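Local atomic coordinates of meta cleavage compound hydrolase (Janthinobacterium, PDB entry 1J1I), a protein that acts as a serine hydrolase in carbazole degradation, probably cleaving a carbon-carbon bond of the meta-cleavage product to yield anthranilate. Residues Val21-Gly25 with Val26-Tyr30; Ile61-His65 with Tyr66-Ala70. All blocks are in the same frame, centred on the assembly; numbering follows the deposited sequence.

Overall arrangement
Both contacts are local and reach the same mixed beta sheet, that of the alpha/beta hydrolase fold. Contact 1 is the tip of the hairpin between strands 17-23 and 26-33, with strand 17-23 outermost in the chain's sheet. Contact 2 is the turn from helix 59-62 into strand 67-71, which lies next to strand 26-33. Their centres are about 20 Å apart, yet they touch where Tyr-30 packs on Ile-69 and Ala-70. Each is partly buried. Contact 1 is mainly a ladder of backbone hydrogen bonds ending in an exposed glycine turn. Contact 2 has a single hydrogen bond across its segments and more apolar packing. Both lie away from the active-site residues.

Contact 1: residues Val21-Gly25 with Val26-Tyr30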
ATOM      1  N   VAL A  21     -16.682 -29.537   2.947  1.00 22.09           N
ATOM      2  CA  VAL A  21     -15.692 -30.416   3.549  1.00 21.73           C
ATOM      3  C   VAL A  21     -15.939 -30.527   5.051  1.00 24.43           C
ATOM      4  O   VAL A  21     -16.444 -29.598   5.672  1.00 22.15           O
ATOM      5  CB  VAL A  21     -14.253 -29.874   3.311  1.00 22.48           C
ATOM      6  CG1 VAL A  21     -14.063 -28.539   4.030  1.00 19.70           C
ATOM      7  CG2 VAL A  21     -13.221 -30.887   3.786  1.00 20.46           C
ATOM      8  N   ASN A  22     -15.589 -31.668   5.632  1.00 19.82           N
ATOM      9  CA  ASN A  22     -15.761 -31.853   7.067  1.00 20.15           C
ATOM     10  C   ASN A  22     -14.531 -31.279   7.778  1.00 18.78           C
ATOM     11  O   ASN A  22     -13.446 -31.858   7.723  1.00 20.57           O
ATOM     12  CB  ASN A  22     -15.904 -33.343   7.393  1.00 24.18           C
ATOM     13  CG  ASN A  22     -16.300 -33.588   8.837  1.00 25.96           C
ATOM     14  OD1 ASN A  22     -15.847 -32.891   9.740  1.00 23.05           O
ATOM     15  ND2 ASN A  22     -17.140 -34.598   9.061  1.00 27.64           N
ATOM     16  N   ALA A  23     -14.696 -30.136   8.437  1.00 20.41           N
ATOM     17  CA  ALA A  23     -13.576 -29.517   9.142  1.00 20.87           C
ATOM     18  C   ALA A  23     -13.602 -29.882  10.619  1.00 20.23           C
ATOM     19  O   ALA A  23     -14.189 -29.175  11.438  1.00 20.81           O
ATOM     20  CB  ALA A  23     -13.605 -27.986   8.962  1.00 20.80           C
ATOM     21  N   GLY A  24     -12.970 -31.009  10.943  1.00 18.93           N
ATOM     22  CA  GLY A  24     -12.916 -31.469  12.317  1.00 21.44           C
ATOM     23  C   GLY A  24     -14.267 -31.641  12.987  1.00 21.90           C
ATOM     24  O   GLY A  24     -14.391 -31.442  14.192  1.00 23.74           O
ATOM     25  N   GLY A  25     -15.283 -32.004  12.213  1.00 21.11           N
ATOM     26  CA  GLY A  25     -16.601 -32.192  12.792  1.00 23.66           C
ATOM     27  C   GLY A  25     -17.603 -31.146  12.358  1.00 24.20           C
ATOM     28  O   GLY A  25     -18.806 -31.326  12.536  1.00 24.47           O
ATOM     29  N   VAL A  26     -17.116 -30.047  11.795  1.00 20.18           N
ATOM     30  CA  VAL A  26     -18.002 -28.986  11.326  1.00 21.12           C
ATOM     31  C   VAL A  26     -18.016 -28.949   9.797  1.00 20.53           C
ATOM     32  O   VAL A  26     -17.014 -28.589   9.174  1.00 22.20           O
ATOM     33  CB  VAL A  26     -17.552 -27.595  11.860  1.00 21.81           C
ATOM     34  CG1 VAL A  26     -18.495 -26.502  11.346  1.00 19.05           C
ATOM     35  CG2 VAL A  26     -17.544 -27.598  13.387  1.00 23.02           C
ATOM     36  N   GLU A  27     -19.135 -29.343   9.188  1.00 19.21           N
ATOM     37  CA  GLU A  27     -19.238 -29.309   7.730  1.00 19.29           C
ATOM     38  C   GLU A  27     -19.035 -27.851   7.355  1.00 21.72           C
ATOM     39  O   GLU A  27     -19.651 -26.964   7.947  1.00 22.65           O
ATOM     40  CB  GLU A  27     -20.619 -29.765   7.236  1.00 21.68           C
ATOM     41  CG  GLU A  27     -20.690 -31.179   6.641  1.00 38.42           C
ATOM     42  CD  GLU A  27     -19.418 -31.612   5.919  1.00 25.10           C
ATOM     43  OE1 GLU A  27     -18.541 -32.175   6.591  1.00 35.14           O
ATOM     44  OE2 GLU A  27     -19.293 -31.387   4.694  1.00 30.02           O
ATOM     45  N   THR A  28     -18.188 -27.608   6.360  1.00 20.57           N
ATOM     46  CA  THR A  28     -17.869 -26.246   5.956  1.00 19.22           C
ATOM     47  C   THR A  28     -18.029 -26.024   4.463  1.00 17.11           C
ATOM     48  O   THR A  28     -17.639 -26.865   3.654  1.00 21.85           O
ATOM     49  CB  THR A  28     -16.419 -25.911   6.367  1.00 21.91           C
ATOM     50  OG1 THR A  28     -16.243 -26.219   7.755  1.00 24.58           O
ATOM     51  CG2 THR A  28     -16.115 -24.435   6.137  1.00 25.55           C
ATOM     52  N   ARG A  29     -18.612 -24.886   4.107  1.00 18.45           N
ATOM     53  CA  ARG A  29     -18.827 -24.533   2.713  1.00 19.87           C
ATOM     54  C   ARG A  29     -17.782 -23.538   2.243  1.00 21.18           C
ATOM     55  O   ARG A  29     -17.462 -22.580   2.949  1.00 22.71           O
ATOM     56  CB  ARG A  29     -20.215 -23.913   2.535  1.00 22.25           C
ATOM     57  CG  ARG A  29     -20.505 -23.398   1.129  1.00 22.32           C
ATOM     58  CD  ARG A  29     -20.678 -21.888   1.127  1.00 27.10           C
ATOM     59  NE  ARG A  29     -21.271 -21.411  -0.118  1.00 26.19           N
ATOM     60  CZ  ARG A  29     -21.769 -20.190  -0.286  1.00 24.11           C
ATOM     61  NH1 ARG A  29     -21.743 -19.316   0.711  1.00 27.25           N
ATOM     62  NH2 ARG A  29     -22.306 -19.849  -1.450  1.00 22.02           N
ATOM     63  N   TYR A  30     -17.245 -23.769   1.052  1.00 20.63           N
ATOM     64  CA  TYR A  30     -16.270 -22.854   0.488  1.00 21.49           C
ATOM     65  C   TYR A  30     -16.449 -22.709  -1.013  1.00 26.76           C
ATOM     66  O   TYR A  30     -17.113 -23.523  -1.655  1.00 27.80           O
ATOM     67  CB  TYR A  30     -14.830 -23.298   0.801  1.00 17.76           C
ATOM     68  CG  TYR A  30     -14.397 -24.644   0.250  1.00 20.45           C
ATOM     69  CD1 TYR A  30     -14.761 -25.835   0.883  1.00 19.91           C
ATOM     70  CD2 TYR A  30     -13.558 -24.725  -0.865  1.00 22.04           C
ATOM     71  CE1 TYR A  30     -14.293 -27.076   0.424  1.00 19.00           C
ATOM     72  CE2 TYR A  30     -13.089 -25.955  -1.334  1.00 24.11           C
ATOM     73  CZ  TYR A  30     -13.458 -27.126  -0.681  1.00 25.43           C
ATOM     74  OH  TYR A  30     -12.974 -28.339  -1.125  1.00 24.10           O
TER
HETATM   75  O   HOH W   1     -21.517 -30.294  10.608  1.00 22.39           O
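Val-21 pairs with Thr-28, and Ala-23 with Val-26, in an antiparallel beta hairpin closed by a type I' turn from Ala-23 to Val-26. This hairpin forms the outer edge of the alpha/beta hydrolase sheet within the chain. Backbone bonds carry most of it. Val-21 N donates to Thr-28 O at 2.9 Å, and Thr-28 N returns a bond to Val-21 O at 2.7 Å. Near the turn, Ala-23 N reaches Val-26 O, and Val-26 N reaches Ala-23 O at 3.1 Å. Water 1 accepts from Glu-27 N at 2.9 Å. Gly-24 and Gly-25 both have positive phi, and a CB on Gly-25 would jam against the carbonyl O of Gly-24.

Apolar contacts lie on the face of Val-21, Ala-23, Val-26 and Thr-28. Val-21, Val-26 and Thr-28 of this face touch helix 88-101. Val-21 CG1 meets Tyr-30 CE1 at 3.9 Å, the two side chains crossing at about a right angle.

Side chains add polar bonds. Asn-22 OD1 accepts from Gly-25 N at 2.7 Å, an Asx motif that braces the turn. Its CG lies anti to the backbone N (chi1 -171°), which swings the amide towards the turn. Thr-28 OG1 also bonds to His-94 of helix 88-101. A valine in place of Thr-28 would probably leave His-94 NE2 without this partner and take one donor from Val-26 O. Val-26 O is gripped from opposite faces of its carbonyl plane, by Ala-23 N and by Thr-28 OG1, the latter at 2.9 Å.

Contact 2: residues Ile61-His65 with Tyr66-Ala70; sequences ILARH and YRVIA
Tyr-66 follows His-65 at the turn where helix 59-62 gives way to strand 67-71, a helix-to-strand connection of the alpha/beta hydrolase fold. These two residues and Val-68 bury the most surface here. Tyr-66 N donates to Leu-62 O at 3.0 Å, in the carbonyl plane. Leu-62 O also accepts from His-65 N at 2.9 Å, so two successive amides close the turn on one carbonyl. The Tyr-66 ring folds back over its own neighbour. With CG anti to the carbonyl carbon (chi1 -60°), one ring face lies over His-65 O, which is 3.3 Å from Tyr-66 CG. His-65 meets the ring through its CB, 3.6 Å from Tyr-66 CD1. Its imidazole leads away and instead has Arg-64 CB over one face. Beyond the turn, Tyr-66 rests on Leu-279 of helix 268-281 and on Val-39 of strand 38-42.

Val-68 points back from the strand toward the helix end. Its CG2 lies beside the backbone N, anti to the carbonyl carbon (chi1 of -177° places CG1 anti to N). This methyl does the touching. Val-68 CG2 meets Leu-62 CB at 3.6 Å and Ala-63 CB at 4.0 Å. Leu-62 and Val-68 both also touch Leu-41 of strand 38-42, which continues the apolar packing into the sheet. Alongside, Ala-63 CA makes a CA-H...O contact of 3.4 Å with Tyr-66 O. The chemistry is thus divided: backbone polar groups fix the course of the turn, while the side chains of Leu-62, Ala-63 and Val-68 add apolar packing between helix end and strand.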
ATOM      1  N   ILE A  61     -10.156 -12.332 -10.175  1.00 26.34           N
ATOM      2  CA  ILE A  61      -8.872 -11.667 -10.307  1.00 24.18           C
ATOM      3  C   ILE A  61      -7.757 -12.463  -9.639  1.00 23.36           C
ATOM      4  O   ILE A  61      -6.717 -12.731 -10.245  1.00 25.84           O
ATOM      5  CB  ILE A  61      -8.929 -10.251  -9.693  1.00 23.26           C
ATOM      6  CG1 ILE A  61     -10.050  -9.444 -10.358  1.00 29.24           C
ATOM      7  CG2 ILE A  61      -7.597  -9.554  -9.872  1.00 27.86           C
ATOM      8  CD1 ILE A  61     -10.332  -8.106  -9.695  1.00 25.14           C
ATOM      9  N   LEU A  62      -7.972 -12.847  -8.388  1.00 23.76           N
ATOM     10  CA  LEU A  62      -6.963 -13.600  -7.662  1.00 23.31           C
ATOM     11  C   LEU A  62      -6.736 -14.982  -8.280  1.00 20.85           C
ATOM     12  O   LEU A  62      -5.606 -15.465  -8.345  1.00 23.23           O
ATOM     13  CB  LEU A  62      -7.368 -13.732  -6.189  1.00 23.12           C
ATOM     14  CG  LEU A  62      -7.503 -12.406  -5.431  1.00 24.57           C
ATOM     15  CD1 LEU A  62      -7.934 -12.668  -4.000  1.00 26.49           C
ATOM     16  CD2 LEU A  62      -6.173 -11.661  -5.460  1.00 32.82           C
ATOM     17  N   ALA A  63      -7.815 -15.597  -8.751  1.00 25.71           N
ATOM     18  CA  ALA A  63      -7.750 -16.927  -9.344  1.00 25.64           C
ATOM     19  C   ALA A  63      -6.880 -17.011 -10.600  1.00 31.74           C
ATOM     20  O   ALA A  63      -6.561 -18.104 -11.072  1.00 26.81           O
ATOM     21  CB  ALA A  63      -9.159 -17.424  -9.647  1.00 26.49           C
ATOM     22  N   ARG A  64      -6.495 -15.865 -11.146  1.00 33.17           N
ATOM     23  CA  ARG A  64      -5.647 -15.870 -12.329  1.00 33.69           C
ATOM     24  C   ARG A  64      -4.226 -16.258 -11.938  1.00 31.96           C
ATOM     25  O   ARG A  64      -3.425 -16.651 -12.788  1.00 32.14           O
ATOM     26  CB  ARG A  64      -5.626 -14.485 -12.984  1.00 34.06           C
ATOM     27  CG  ARG A  64      -6.077 -14.484 -14.434  1.00 47.85           C
ATOM     28  CD  ARG A  64      -7.558 -14.172 -14.563  1.00 50.22           C
ATOM     29  NE  ARG A  64      -7.845 -12.775 -14.245  1.00 55.66           N
ATOM     30  CZ  ARG A  64      -9.039 -12.205 -14.383  1.00 55.93           C
ATOM     31  NH1 ARG A  64     -10.068 -12.911 -14.834  1.00 54.03           N
ATOM     32  NH2 ARG A  64      -9.203 -10.926 -14.070  1.00 53.17           N
ATOM     33  N   HIS A  65      -3.919 -16.169 -10.645  1.00 26.92           N
ATOM     34  CA  HIS A  65      -2.573 -16.473 -10.171  1.00 29.39           C
ATOM     35  C   HIS A  65      -2.476 -17.431  -8.986  1.00 29.02           C
ATOM     36  O   HIS A  65      -1.387 -17.911  -8.679  1.00 28.37           O
ATOM     37  CB  HIS A  65      -1.865 -15.167  -9.805  1.00 32.75           C
ATOM     38  CG  HIS A  65      -1.876 -14.148 -10.901  1.00 42.28           C
ATOM     39  ND1 HIS A  65      -1.161 -14.304 -12.068  1.00 42.06           N
ATOM     40  CD2 HIS A  65      -2.538 -12.972 -11.018  1.00 42.78           C
ATOM     41  CE1 HIS A  65      -1.383 -13.268 -12.858  1.00 45.04           C
ATOM     42  NE2 HIS A  65      -2.215 -12.446 -12.246  1.00 44.19           N
ATOM     43  N   TYR A  66      -3.595 -17.699  -8.317  1.00 25.83           N
ATOM     44  CA  TYR A  66      -3.581 -18.592  -7.157  1.00 25.03           C
ATOM     45  C   TYR A  66      -4.815 -19.475  -7.063  1.00 23.06           C
ATOM     46  O   TYR A  66      -5.801 -19.268  -7.769  1.00 23.87           O
ATOM     47  CB  TYR A  66      -3.511 -17.784  -5.853  1.00 27.66           C
ATOM     48  CG  TYR A  66      -2.305 -16.897  -5.717  1.00 26.13           C
ATOM     49  CD1 TYR A  66      -2.296 -15.608  -6.248  1.00 28.91           C
ATOM     50  CD2 TYR A  66      -1.148 -17.365  -5.099  1.00 21.99           C
ATOM     51  CE1 TYR A  66      -1.158 -14.806  -6.169  1.00 29.14           C
ATOM     52  CE2 TYR A  66      -0.007 -16.577  -5.014  1.00 29.91           C
ATOM     53  CZ  TYR A  66      -0.017 -15.300  -5.553  1.00 28.77           C
ATOM     54  OH  TYR A  66       1.121 -14.533  -5.492  1.00 28.72           O
ATOM     55  N   ARG A  67      -4.743 -20.466  -6.177  1.00 22.69           N
ATOM     56  CA  ARG A  67      -5.876 -21.344  -5.921  1.00 23.08           C
ATOM     57  C   ARG A  67      -6.635 -20.582  -4.837  1.00 23.40           C
ATOM     58  O   ARG A  67      -6.192 -20.519  -3.690  1.00 24.24           O
ATOM     59  CB  ARG A  67      -5.418 -22.698  -5.370  1.00 22.87           C
ATOM     60  CG  ARG A  67      -6.565 -23.664  -5.114  1.00 22.76           C
ATOM     61  CD  ARG A  67      -6.104 -24.930  -4.412  1.00 26.07           C
ATOM     62  NE  ARG A  67      -7.234 -25.800  -4.100  1.00 27.28           N
ATOM     63  CZ  ARG A  67      -7.170 -26.862  -3.305  1.00 24.98           C
ATOM     64  NH1 ARG A  67      -6.024 -27.196  -2.727  1.00 23.55           N
ATOM     65  NH2 ARG A  67      -8.256 -27.590  -3.092  1.00 26.13           N
ATOM     66  N   VAL A  68      -7.767 -19.993  -5.208  1.00 20.00           N
ATOM     67  CA  VAL A  68      -8.566 -19.208  -4.274  1.00 20.33           C
ATOM     68  C   VAL A  68      -9.630 -20.039  -3.562  1.00 21.14           C
ATOM     69  O   VAL A  68     -10.424 -20.733  -4.198  1.00 22.77           O
ATOM     70  CB  VAL A  68      -9.249 -18.036  -4.998  1.00 23.12           C
ATOM     71  CG1 VAL A  68     -10.024 -17.197  -4.004  1.00 17.06           C
ATOM     72  CG2 VAL A  68      -8.202 -17.193  -5.729  1.00 23.55           C
ATOM     73  N   ILE A  69      -9.645 -19.943  -2.238  1.00 20.46           N
ATOM     74  CA  ILE A  69     -10.587 -20.687  -1.405  1.00 20.64           C
ATOM     75  C   ILE A  69     -11.290 -19.718  -0.451  1.00 21.27           C
ATOM     76  O   ILE A  69     -10.686 -19.234   0.508  1.00 22.23           O
ATOM     77  CB  ILE A  69      -9.836 -21.765  -0.575  1.00 19.94           C
ATOM     78  CG1 ILE A  69      -9.110 -22.748  -1.508  1.00 22.33           C
ATOM     79  CG2 ILE A  69     -10.803 -22.482   0.362  1.00 18.41           C
ATOM     80  CD1 ILE A  69     -10.016 -23.695  -2.294  1.00 27.37           C
ATOM     81  N   ALA A  70     -12.560 -19.425  -0.730  1.00 20.96           N
ATOM     82  CA  ALA A  70     -13.352 -18.518   0.098  1.00 17.20           C
ATOM     83  C   ALA A  70     -14.200 -19.367   1.045  1.00 20.49           C
ATOM     84  O   ALA A  70     -15.161 -20.008   0.624  1.00 22.89           O
ATOM     85  CB  ALA A  70     -14.246 -17.645  -0.786  1.00 18.12           C
TER